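Local coordinates for protein 1,4-dihydroxy-2-naphthoyl-CoA hydrolase (Synechocystis sp., PDB 4K00) that hydrolyses 1,4-dihydroxy-2-naphthoyl-CoA to 1,4-dihydroxy-2-naphthoate and CoA, a thioesterase step in phylloquinone (vitamin K1) biosynthesis, at residues Y9-Y14 against C33-E38; E38-S43 against Q132-D137; H114-L119 against K123-P128. All coordinates share one frame; numbering follows the deposited sequence. Where two conformers were deposited one is given.

Contacts 1 and 2 both use helix 26-43, the central helix of the hotdog fold, and share Glu38; their centres lie about 15 Å apart. Contact 1 ties the middle of this helix to strand 6-12, and contact 2 sets its C-terminal end beside helix 129-136. Contact 3 closes a hairpin at the end of strand 106-118, with its centre about 17 Å from that of contact 2 and about 25 Å from that of contact 1. The chain runs from 123-128 straight into helix 129-136. Across the helix-sheet interface, Tyr37 meets His114. All three contacts lie away from Asp19, the predicted active-site residue.

Contact 1: residues Y9-Y14 against C33-E38; sequences YERQVY and CHEAYE
Tyr9 and Glu35 bury the most surface here, and Ala36 and Arg11 complete the contact between strand 6-12 and helix 26-43. The Tyr9 ring lies beside the helix, with the backbone around Glu35 and Ala36 over one face, offset toward its rim. Its CG is anti to the backbone N (chi1 172°), which carries the phenol along the helix to the carboxylate. There Tyr9 OH donates to Glu35 OE1 at 2.6 Å, arriving on the anti side of that oxygen, with ring and carboxylate planes nearly perpendicular. Tyrosine thus offers the helix an apolar ring and the acid a hydroxyl. Ala36 suits its place because its short side chain lets the strand come close: Tyr9 CB and Ala36 CB are 3.6 Å apart.

Arg11 NE donates to the syn lone pair of Glu35 OE1 at 2.7 Å, in an almost straight bond, while Arg11 NH2 reaches Glu35 OE2 at 3.2 Å. Arginine can meet both oxygens at once, in a side-on salt bridge between nearly coplanar groups, 13° apart. Glu35 OE2 also receives Gln31 NE2. With these donors around it, the buried carboxylate probably stays ionised. Arg11 NH1 turns back to Gln12 O at 2.7 Å and also pairs with Asp17, which further fixes the guanidinium. Tyr14 of the second subunit packs on Glu35, placing the cluster at a subunit interface. The Arg11-Glu35 ion pair is this protein's link between strand and helix within the hotdog fold, a curved antiparallel sheet wrapped round a long central helix.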
loop_
_atom_site.group_PDB
_atom_site.type_symbol
_atom_site.label_atom_id
_atom_site.label_comp_id
_atom_site.label_asym_id
_atom_site.label_seq_id
_atom_site.Cartn_x
_atom_site.Cartn_y
_atom_site.Cartn_z
ATOM N N TYR A 9 -19.642 -1.497 6.963
ATOM C CA TYR A 9 -18.674 -2.242 6.175
ATOM C C TYR A 9 -17.868 -3.146 7.085
ATOM O O TYR A 9 -17.250 -2.692 8.059
ATOM C CB TYR A 9 -17.754 -1.263 5.465
ATOM C CG TYR A 9 -16.576 -1.873 4.743
ATOM C CD1 TYR A 9 -16.765 -2.737 3.666
ATOM C CD2 TYR A 9 -15.278 -1.548 5.109
ATOM C CE1 TYR A 9 -15.685 -3.278 2.988
ATOM C CE2 TYR A 9 -14.194 -2.070 4.425
ATOM C CZ TYR A 9 -14.401 -2.946 3.380
ATOM O OH TYR A 9 -13.320 -3.457 2.708
ATOM N N GLU A 10 -17.904 -4.437 6.784
ATOM C CA GLU A 10 -17.170 -5.409 7.562
ATOM C C GLU A 10 -15.781 -5.636 6.948
ATOM O O GLU A 10 -15.643 -5.825 5.737
ATOM C CB GLU A 10 -17.977 -6.694 7.614
ATOM C CG GLU A 10 -17.327 -7.830 8.356
ATOM C CD GLU A 10 -18.251 -9.030 8.412
ATOM O OE1 GLU A 10 -19.467 -8.850 8.165
ATOM O OE2 GLU A 10 -17.761 -10.144 8.685
ATOM N N ARG A 11 -14.757 -5.608 7.785
ATOM C CA ARG A 11 -13.374 -5.638 7.294
ATOM C C ARG A 11 -12.508 -6.489 8.217
ATOM O O ARG A 11 -12.343 -6.180 9.399
ATOM C CB ARG A 11 -12.814 -4.217 7.189
ATOM C CG ARG A 11 -11.352 -4.132 6.770
ATOM C CD ARG A 11 -11.102 -4.683 5.370
ATOM N NE ARG A 11 -10.069 -3.896 4.704
ATOM C CZ ARG A 11 -8.767 -3.980 4.970
ATOM N NH1 ARG A 11 -8.306 -4.853 5.865
ATOM N NH2 ARG A 11 -7.912 -3.193 4.321
ATOM N N GLN A 12 -11.969 -7.563 7.655
ATOM C CA GLN A 12 -10.907 -8.345 8.278
ATOM C C GLN A 12 -9.558 -7.643 8.196
ATOM O O GLN A 12 -9.201 -7.082 7.156
ATOM C CB GLN A 12 -10.828 -9.711 7.588
ATOM C CG GLN A 12 -9.711 -10.600 8.096
ATOM C CD GLN A 12 -10.092 -11.302 9.379
ATOM O OE1 GLN A 12 -9.392 -11.198 10.385
ATOM N NE2 GLN A 12 -11.215 -12.009 9.357
ATOM N N VAL A 13 -8.797 -7.681 9.291
ATOM C CA VAL A 13 -7.447 -7.157 9.290
ATOM C C VAL A 13 -6.509 -8.211 8.712
ATOM O O VAL A 13 -6.458 -9.345 9.190
ATOM C CB VAL A 13 -6.966 -6.742 10.700
ATOM C CG1 VAL A 13 -5.520 -6.275 10.636
ATOM C CG2 VAL A 13 -7.846 -5.636 11.279
ATOM N N TYR A 14 -5.791 -7.847 7.654
ATOM C CA TYR A 14 -4.855 -8.780 7.022
ATOM C C TYR A 14 -3.450 -8.444 7.459
ATOM O O TYR A 14 -3.215 -7.376 8.002
ATOM C CB TYR A 14 -4.956 -8.694 5.500
ATOM C CG TYR A 14 -6.333 -9.021 4.995
ATOM C CD1 TYR A 14 -6.832 -10.305 5.088
ATOM C CD2 TYR A 14 -7.145 -8.036 4.459
ATOM C CE1 TYR A 14 -8.097 -10.612 4.635
ATOM C CE2 TYR A 14 -8.412 -8.332 4.008
ATOM C CZ TYR A 14 -8.883 -9.620 4.108
ATOM O OH TYR A 14 -10.148 -9.921 3.660
ATOM N N CYS A 33 -11.591 3.125 5.743
ATOM C CA CYS A 33 -12.654 4.138 5.606
ATOM C C CYS A 33 -13.027 4.365 4.144
ATOM O O CYS A 33 -14.200 4.345 3.789
ATOM C CB CYS A 33 -12.226 5.457 6.247
ATOM S SG CYS A 33 -12.184 5.397 8.049
ATOM N N HIS A 34 -12.032 4.561 3.288
ATOM C CA HIS A 34 -12.305 4.770 1.875
ATOM C C HIS A 34 -12.981 3.538 1.268
ATOM O O HIS A 34 -13.889 3.666 0.453
ATOM C CB HIS A 34 -11.024 5.161 1.113
ATOM C CG HIS A 34 -11.287 5.846 -0.194
ATOM N ND1 HIS A 34 -11.660 5.162 -1.328
ATOM C CD2 HIS A 34 -11.262 7.157 -0.540
ATOM C CE1 HIS A 34 -11.841 6.018 -2.321
ATOM N NE2 HIS A 34 -11.599 7.234 -1.871
ATOM N N GLU A 35 -12.557 2.347 1.688
ATOM C CA GLU A 35 -13.215 1.105 1.262
ATOM C C GLU A 35 -14.696 1.066 1.653
ATOM O O GLU A 35 -15.539 0.630 0.867
ATOM C CB GLU A 35 -12.511 -0.114 1.847
ATOM C CG GLU A 35 -11.092 -0.311 1.334
ATOM C CD GLU A 35 -10.348 -1.411 2.073
ATOM O OE1 GLU A 35 -10.992 -2.235 2.774
ATOM O OE2 GLU A 35 -9.105 -1.453 1.959
ATOM N N ALA A 36 -15.006 1.516 2.864
ATOM C CA ALA A 36 -16.400 1.571 3.319
ATOM C C ALA A 36 -17.200 2.482 2.418
ATOM O O ALA A 36 -18.313 2.155 1.999
ATOM C CB ALA A 36 -16.465 2.077 4.757
ATOM N N TYR A 37 -16.608 3.632 2.113
ATOM C CA TYR A 37 -17.174 4.580 1.168
ATOM C C TYR A 37 -17.412 3.890 -0.181
ATOM O O TYR A 37 -18.504 3.966 -0.737
ATOM C CB TYR A 37 -16.259 5.801 1.067
ATOM C CG TYR A 37 -16.429 6.683 -0.157
ATOM C CD1 TYR A 37 -17.636 7.302 -0.441
ATOM C CD2 TYR A 37 -15.360 6.902 -1.023
ATOM C CE1 TYR A 37 -17.776 8.105 -1.565
ATOM C CE2 TYR A 37 -15.487 7.711 -2.136
ATOM C CZ TYR A 37 -16.697 8.314 -2.404
ATOM O OH TYR A 37 -16.822 9.110 -3.527
ATOM N N GLU A 38 -16.405 3.177 -0.675
ATOM C CA GLU A 38 -16.522 2.483 -1.946
ATOM C C GLU A 38 -17.556 1.374 -1.921
ATOM O O GLU A 38 -18.233 1.143 -2.919
ATOM C CB GLU A 38 -15.166 1.942 -2.410
ATOM C CG GLU A 38 -14.219 3.042 -2.877
ATOM C CD GLU A 38 -12.842 2.508 -3.202
ATOM O OE1 GLU A 38 -11.972 2.566 -2.312
ATOM O OE2 GLU A 38 -12.647 2.051 -4.348
#

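Contact 2: residues E38-S43 against Q132-D137; sequences ESWLSS and QTAICD
Trp40, near the C-terminal end of the central hotdog helix 26-43, points its indole at helix 129-136, where Ala134 and Ile135 receive it. Swung away from its own backbone nitrogen (chi1 169°), the indole extends out from its helix and presents the far end of the six-membered ring. Trp40 CZ2 lies 3.9 Å from Ala134 CB, a methyl small enough to let the ring approach the second helix. Beside it, Trp40 CH2 comes within 3.8 Å of Ile135 CG1; the two side chains cross at about a right angle, and the isoleucine meets the ring obliquely. Ile135 CG1 is anti to its carbonyl carbon (chi1 -66°), which places that branch against the indole. Together they form a small apolar joint, extended by Leu82 and Ile84 of strand 77-86, which touch Trp40; Ile84 also touches Ile135. The joint therefore brings the two helices and strand 77-86 together.

Tryptophan suits this place because it combines a broad apolar surface with one N-H for the polar rim. Replacing the indole with the methyl of an alanine is likely to open a gap against Ala134 and Ile135 and leave the water between the helices without its N-H donor. On the backbone of the same residue, Ser43 OG donates to the carbonyl oxygen Trp40 O at 2.6 Å, in the carbonyl plane and on a lone pair, a bond within the last turn of the helix. At the ring's edge and in its plane, a water accepts from Trp40 NE1 at 2.9 Å and lies 2.8 Å from Ala134 O, to which it can donate.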
loop_
_atom_site.group_PDB
_atom_site.type_symbol
_atom_site.label_atom_id
_atom_site.label_comp_id
_atom_site.label_asym_id
_atom_site.label_seq_id
_atom_site.Cartn_x
_atom_site.Cartn_y
_atom_site.Cartn_z
ATOM N N GLU A 38 -16.405 3.177 -0.675
ATOM C CA GLU A 38 -16.522 2.483 -1.946
ATOM C C GLU A 38 -17.556 1.374 -1.921
ATOM O O GLU A 38 -18.233 1.143 -2.919
ATOM C CB GLU A 38 -15.166 1.942 -2.410
ATOM C CG GLU A 38 -14.219 3.042 -2.877
ATOM C CD GLU A 38 -12.842 2.508 -3.202
ATOM O OE1 GLU A 38 -11.972 2.566 -2.312
ATOM O OE2 GLU A 38 -12.647 2.051 -4.348
ATOM N N SER A 39 -17.678 0.682 -0.786
ATOM C CA SER A 39 -18.647 -0.396 -0.669
ATOM C C SER A 39 -20.056 0.190 -0.626
ATOM O O SER A 39 -20.999 -0.370 -1.193
ATOM C CB SER A 39 -18.397 -1.243 0.575
ATOM O OG SER A 39 -17.103 -1.815 0.555
ATOM N N TRP A 40 -20.198 1.331 0.026
ATOM C CA TRP A 40 -21.478 2.004 0.047
ATOM C C TRP A 40 -21.874 2.415 -1.381
ATOM O O TRP A 40 -22.999 2.178 -1.812
ATOM C CB TRP A 40 -21.435 3.208 0.991
ATOM C CG TRP A 40 -22.623 4.085 0.868
ATOM C CD1 TRP A 40 -23.867 3.853 1.356
ATOM C CD2 TRP A 40 -22.685 5.330 0.178
ATOM N NE1 TRP A 40 -24.700 4.892 1.037
ATOM C CE2 TRP A 40 -23.999 5.812 0.306
ATOM C CE3 TRP A 40 -21.745 6.101 -0.512
ATOM C CZ2 TRP A 40 -24.410 7.023 -0.248
ATOM C CZ3 TRP A 40 -22.154 7.301 -1.069
ATOM C CH2 TRP A 40 -23.477 7.751 -0.930
ATOM N N LEU A 41 -20.935 3.012 -2.112
ATOM C CA LEU A 41 -21.162 3.368 -3.521
ATOM C C LEU A 41 -21.658 2.177 -4.327
ATOM O O LEU A 41 -22.617 2.289 -5.090
ATOM C CB LEU A 41 -19.860 3.875 -4.168
ATOM C CG LEU A 41 -19.367 5.262 -3.762
ATOM C CD1 LEU A 41 -18.028 5.551 -4.423
ATOM C CD2 LEU A 41 -20.389 6.328 -4.101
ATOM N N SER A 42 -20.983 1.044 -4.162
ATOM C CA SER A 42 -21.337 -0.191 -4.857
ATOM C C SER A 42 -22.743 -0.663 -4.488
ATOM O O SER A 42 -23.518 -1.075 -5.352
ATOM C CB SER A 42 -20.318 -1.284 -4.514
ATOM O OG SER A 42 -20.576 -2.477 -5.223
ATOM N N SER A 43 -23.070 -0.598 -3.200
ATOM C CA SER A 43 -24.407 -0.958 -2.729
ATOM C C SER A 43 -25.468 -0.043 -3.327
ATOM O O SER A 43 -26.610 -0.454 -3.536
ATOM C CB SER A 43 -24.483 -0.884 -1.203
ATOM O OG SER A 43 -24.684 0.450 -0.776
ATOM N N GLN A 132 -26.326 12.436 -5.214
ATOM C CA GLN A 132 -27.208 13.179 -4.324
ATOM C C GLN A 132 -28.370 12.326 -3.843
ATOM O O GLN A 132 -28.716 12.321 -2.668
ATOM C CB GLN A 132 -27.765 14.365 -5.080
ATOM C CG GLN A 132 -27.637 15.679 -4.373
ATOM C CD GLN A 132 -27.947 16.814 -5.310
ATOM O OE1 GLN A 132 -27.107 17.677 -5.547
ATOM N NE2 GLN A 132 -29.147 16.795 -5.886
ATOM N N THR A 133 -28.993 11.620 -4.775
ATOM C CA THR A 133 -30.126 10.777 -4.459
ATOM C C THR A 133 -29.746 9.694 -3.438
ATOM O O THR A 133 -30.459 9.487 -2.452
ATOM C CB THR A 133 -30.694 10.146 -5.747
ATOM O OG1 THR A 133 -31.088 11.192 -6.642
ATOM C CG2 THR A 133 -31.867 9.250 -5.438
ATOM N N ALA A 134 -28.621 9.018 -3.667
ATOM C CA ALA A 134 -28.107 8.021 -2.725
ATOM C C ALA A 134 -27.837 8.600 -1.338
ATOM O O ALA A 134 -28.152 7.971 -0.319
ATOM C CB ALA A 134 -26.839 7.387 -3.268
ATOM N N ILE A 135 -27.248 9.794 -1.297
ATOM C CA ILE A 135 -26.943 10.425 -0.018
ATOM C C ILE A 135 -28.230 10.774 0.740
ATOM O O ILE A 135 -28.296 10.603 1.957
ATOM C CB ILE A 135 -26.059 11.688 -0.184
ATOM C CG1 ILE A 135 -24.667 11.306 -0.716
ATOM C CG2 ILE A 135 -25.893 12.388 1.155
ATOM C CD1 ILE A 135 -23.861 12.492 -1.210
ATOM N N CYS A 136 -29.243 11.256 0.021
ATOM C CA CYS A 136 -30.555 11.592 0.611
ATOM C C CYS A 136 -31.213 10.355 1.194
ATOM O O CYS A 136 -31.913 10.419 2.205
ATOM C CB CYS A 136 -31.507 12.132 -0.458
ATOM S SG CYS A 136 -31.160 13.795 -1.057
ATOM N N ASP A 137 -31.032 9.241 0.501
ATOM C CA ASP A 137 -31.476 7.947 0.998
ATOM C C ASP A 137 -32.931 7.971 1.464
ATOM O O ASP A 137 -33.233 7.564 2.589
ATOM C CB ASP A 137 -30.589 7.519 2.156
ATOM C CG ASP A 137 -30.792 6.073 2.520
ATOM O OD1 ASP A 137 -31.239 5.298 1.644
ATOM O OD2 ASP A 137 -30.538 5.725 3.688
HETATM O O HOH W 1 -27.576 5.472 0.750
#

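Contact 3: residues H114-L119 against K123-P128; sequences HVCIAL and KKAPLP
Backbone hydrogen bonds first join Cys116 and Ala118 to the returning chain at Lys123 and Ala125. Ala118 N donates to Lys123 O at 2.8 Å, and Ala125 N donates to Cys116 O, also at 2.8 Å. The return bond from Lys123 N to Ala118 O is weak at 3.4 Å. Between these links, Ile117 and Lys124 form an antiparallel non-hydrogen-bonded pair whose side chains diverge. Two CA-H...O contacts supplement the pairing, the shorter from Ile117 CA to Lys123 O at 3.3 Å.

Apolar contacts gather on Cys116, which buries the most surface. The sulfur lies opposite its own amide nitrogen (chi1 -179°), a position that directs it toward the chain beyond the paired residues. Cys116 SG packs 4.1 Å from Ala125 CB and also meets the Pro128 ring at CD, while Cys116 CB lies 4.0 Å from Leu127 CD2. Cysteine fits as a compact apolar side chain, and the small Ala125 leaves it room.

Charge stays at the margin: both lysines are exposed, suiting an edge strand facing solvent. Pro128 takes the N-cap position of helix 129-136, where a proline's lack of N-H costs little. The whole is a short antiparallel beta hairpin, formed by the end of strand 106-118 and strand 123-124 of the hotdog sheet, that turns the chain toward its C-terminal helix.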
loop_
_atom_site.group_PDB
_atom_site.type_symbol
_atom_site.label_atom_id
_atom_site.label_comp_id
_atom_site.label_asym_id
_atom_site.label_seq_id
_atom_site.Cartn_x
_atom_site.Cartn_y
_atom_site.Cartn_z
ATOM N N HIS A 114 -15.405 15.293 0.100
ATOM C CA HIS A 114 -15.273 14.996 -1.316
ATOM C C HIS A 114 -16.007 16.076 -2.089
ATOM O O HIS A 114 -17.108 16.506 -1.700
ATOM C CB HIS A 114 -15.925 13.649 -1.648
ATOM C CG HIS A 114 -15.525 12.532 -0.735
ATOM N ND1 HIS A 114 -14.793 11.449 -1.167
ATOM C CD2 HIS A 114 -15.776 12.317 0.578
ATOM C CE1 HIS A 114 -14.608 10.616 -0.157
ATOM N NE2 HIS A 114 -15.184 11.126 0.917
ATOM N N VAL A 115 -15.422 16.512 -3.196
ATOM C CA VAL A 115 -16.059 17.523 -3.997
ATOM C C VAL A 115 -16.107 17.093 -5.448
ATOM O O VAL A 115 -15.251 16.343 -5.925
ATOM C CB VAL A 115 -15.348 18.878 -3.894
ATOM C CG1 VAL A 115 -15.246 19.324 -2.442
ATOM C CG2 VAL A 115 -13.980 18.807 -4.546
ATOM N N CYS A 116 -17.130 17.564 -6.141
ATOM C CA CYS A 116 -17.243 17.324 -7.557
ATOM C C CYS A 116 -16.687 18.519 -8.306
ATOM O O CYS A 116 -17.090 19.651 -8.049
ATOM C CB CYS A 116 -18.699 17.098 -7.926
ATOM S SG CYS A 116 -18.968 16.757 -9.670
ATOM N N ILE A 117 -15.756 18.260 -9.224
ATOM C CA ILE A 117 -15.218 19.312 -10.081
ATOM C C ILE A 117 -15.328 18.943 -11.558
ATOM O O ILE A 117 -15.155 17.782 -11.943
ATOM C CB ILE A 117 -13.749 19.636 -9.750
ATOM C CG1 ILE A 117 -12.885 18.378 -9.829
ATOM C CG2 ILE A 117 -13.641 20.253 -8.366
ATOM C CD1 ILE A 117 -11.401 18.627 -9.648
ATOM N N ALA A 118 -15.626 19.944 -12.374
ATOM C CA ALA A 118 -15.603 19.783 -13.818
ATOM C C ALA A 118 -14.166 19.840 -14.308
ATOM O O ALA A 118 -13.368 20.635 -13.812
ATOM C CB ALA A 118 -16.435 20.860 -14.479
ATOM N N LEU A 119 -13.838 18.981 -15.267
ATOM C CA LEU A 119 -12.499 18.943 -15.852
ATOM C C LEU A 119 -12.561 19.494 -17.268
ATOM O O LEU A 119 -13.596 19.401 -17.927
ATOM C CB LEU A 119 -11.972 17.503 -15.877
ATOM C CG LEU A 119 -11.827 16.806 -14.528
ATOM C CD1 LEU A 119 -11.436 15.346 -14.716
ATOM C CD2 LEU A 119 -10.812 17.539 -13.661
ATOM N N LYS A 123 -13.114 23.299 -11.744
ATOM C CA LYS A 123 -14.045 24.193 -11.052
ATOM C C LYS A 123 -15.191 23.404 -10.416
ATOM O O LYS A 123 -15.655 22.418 -10.986
ATOM C CB LYS A 123 -14.615 25.222 -12.026
ATOM C CG LYS A 123 -13.701 26.420 -12.262
ATOM C CD LYS A 123 -14.497 27.701 -12.471
ATOM C CE LYS A 123 -13.751 28.925 -11.957
ATOM N NZ LYS A 123 -12.830 29.484 -12.982
ATOM N N LYS A 124 -15.640 23.850 -9.242
ATOM C CA LYS A 124 -16.676 23.142 -8.492
ATOM C C LYS A 124 -17.901 22.943 -9.370
ATOM O O LYS A 124 -18.291 23.840 -10.109
ATOM C CB LYS A 124 -17.075 23.924 -7.241
ATOM C CG LYS A 124 -16.020 23.945 -6.152
ATOM C CD LYS A 124 -16.196 25.158 -5.248
ATOM C CE LYS A 124 -14.873 25.594 -4.646
ATOM N NZ LYS A 124 -14.036 24.420 -4.274
ATOM N N ALA A 125 -18.490 21.754 -9.290
ATOM C CA ALA A 125 -19.726 21.451 -9.999
ATOM C C ALA A 125 -20.694 20.732 -9.065
ATOM O O ALA A 125 -20.271 20.123 -8.080
ATOM C CB ALA A 125 -19.431 20.579 -11.201
ATOM N N PRO A 126 -22.001 20.793 -9.377
ATOM C CA PRO A 126 -22.991 20.079 -8.565
ATOM C C PRO A 126 -22.724 18.588 -8.586
ATOM O O PRO A 126 -22.339 18.047 -9.621
ATOM C CB PRO A 126 -24.328 20.413 -9.251
ATOM C CG PRO A 126 -24.061 21.642 -10.041
ATOM C CD PRO A 126 -22.625 21.545 -10.469
ATOM N N LEU A 127 -22.904 17.935 -7.444
ATOM C CA LEU A 127 -22.815 16.487 -7.371
ATOM C C LEU A 127 -23.683 15.863 -8.456
ATOM O O LEU A 127 -24.745 16.385 -8.781
ATOM C CB LEU A 127 -23.263 16.006 -5.988
ATOM C CG LEU A 127 -22.440 16.484 -4.786
ATOM C CD1 LEU A 127 -23.070 15.974 -3.500
ATOM C CD2 LEU A 127 -20.995 16.001 -4.879
ATOM N N PRO A 128 -23.233 14.746 -9.033
ATOM C CA PRO A 128 -24.127 13.979 -9.907
ATOM C C PRO A 128 -25.438 13.644 -9.190
ATOM O O PRO A 128 -25.418 13.307 -8.008
ATOM C CB PRO A 128 -23.322 12.711 -10.193
ATOM C CG PRO A 128 -21.895 13.113 -10.014
ATOM C CD PRO A 128 -21.891 14.154 -8.934
#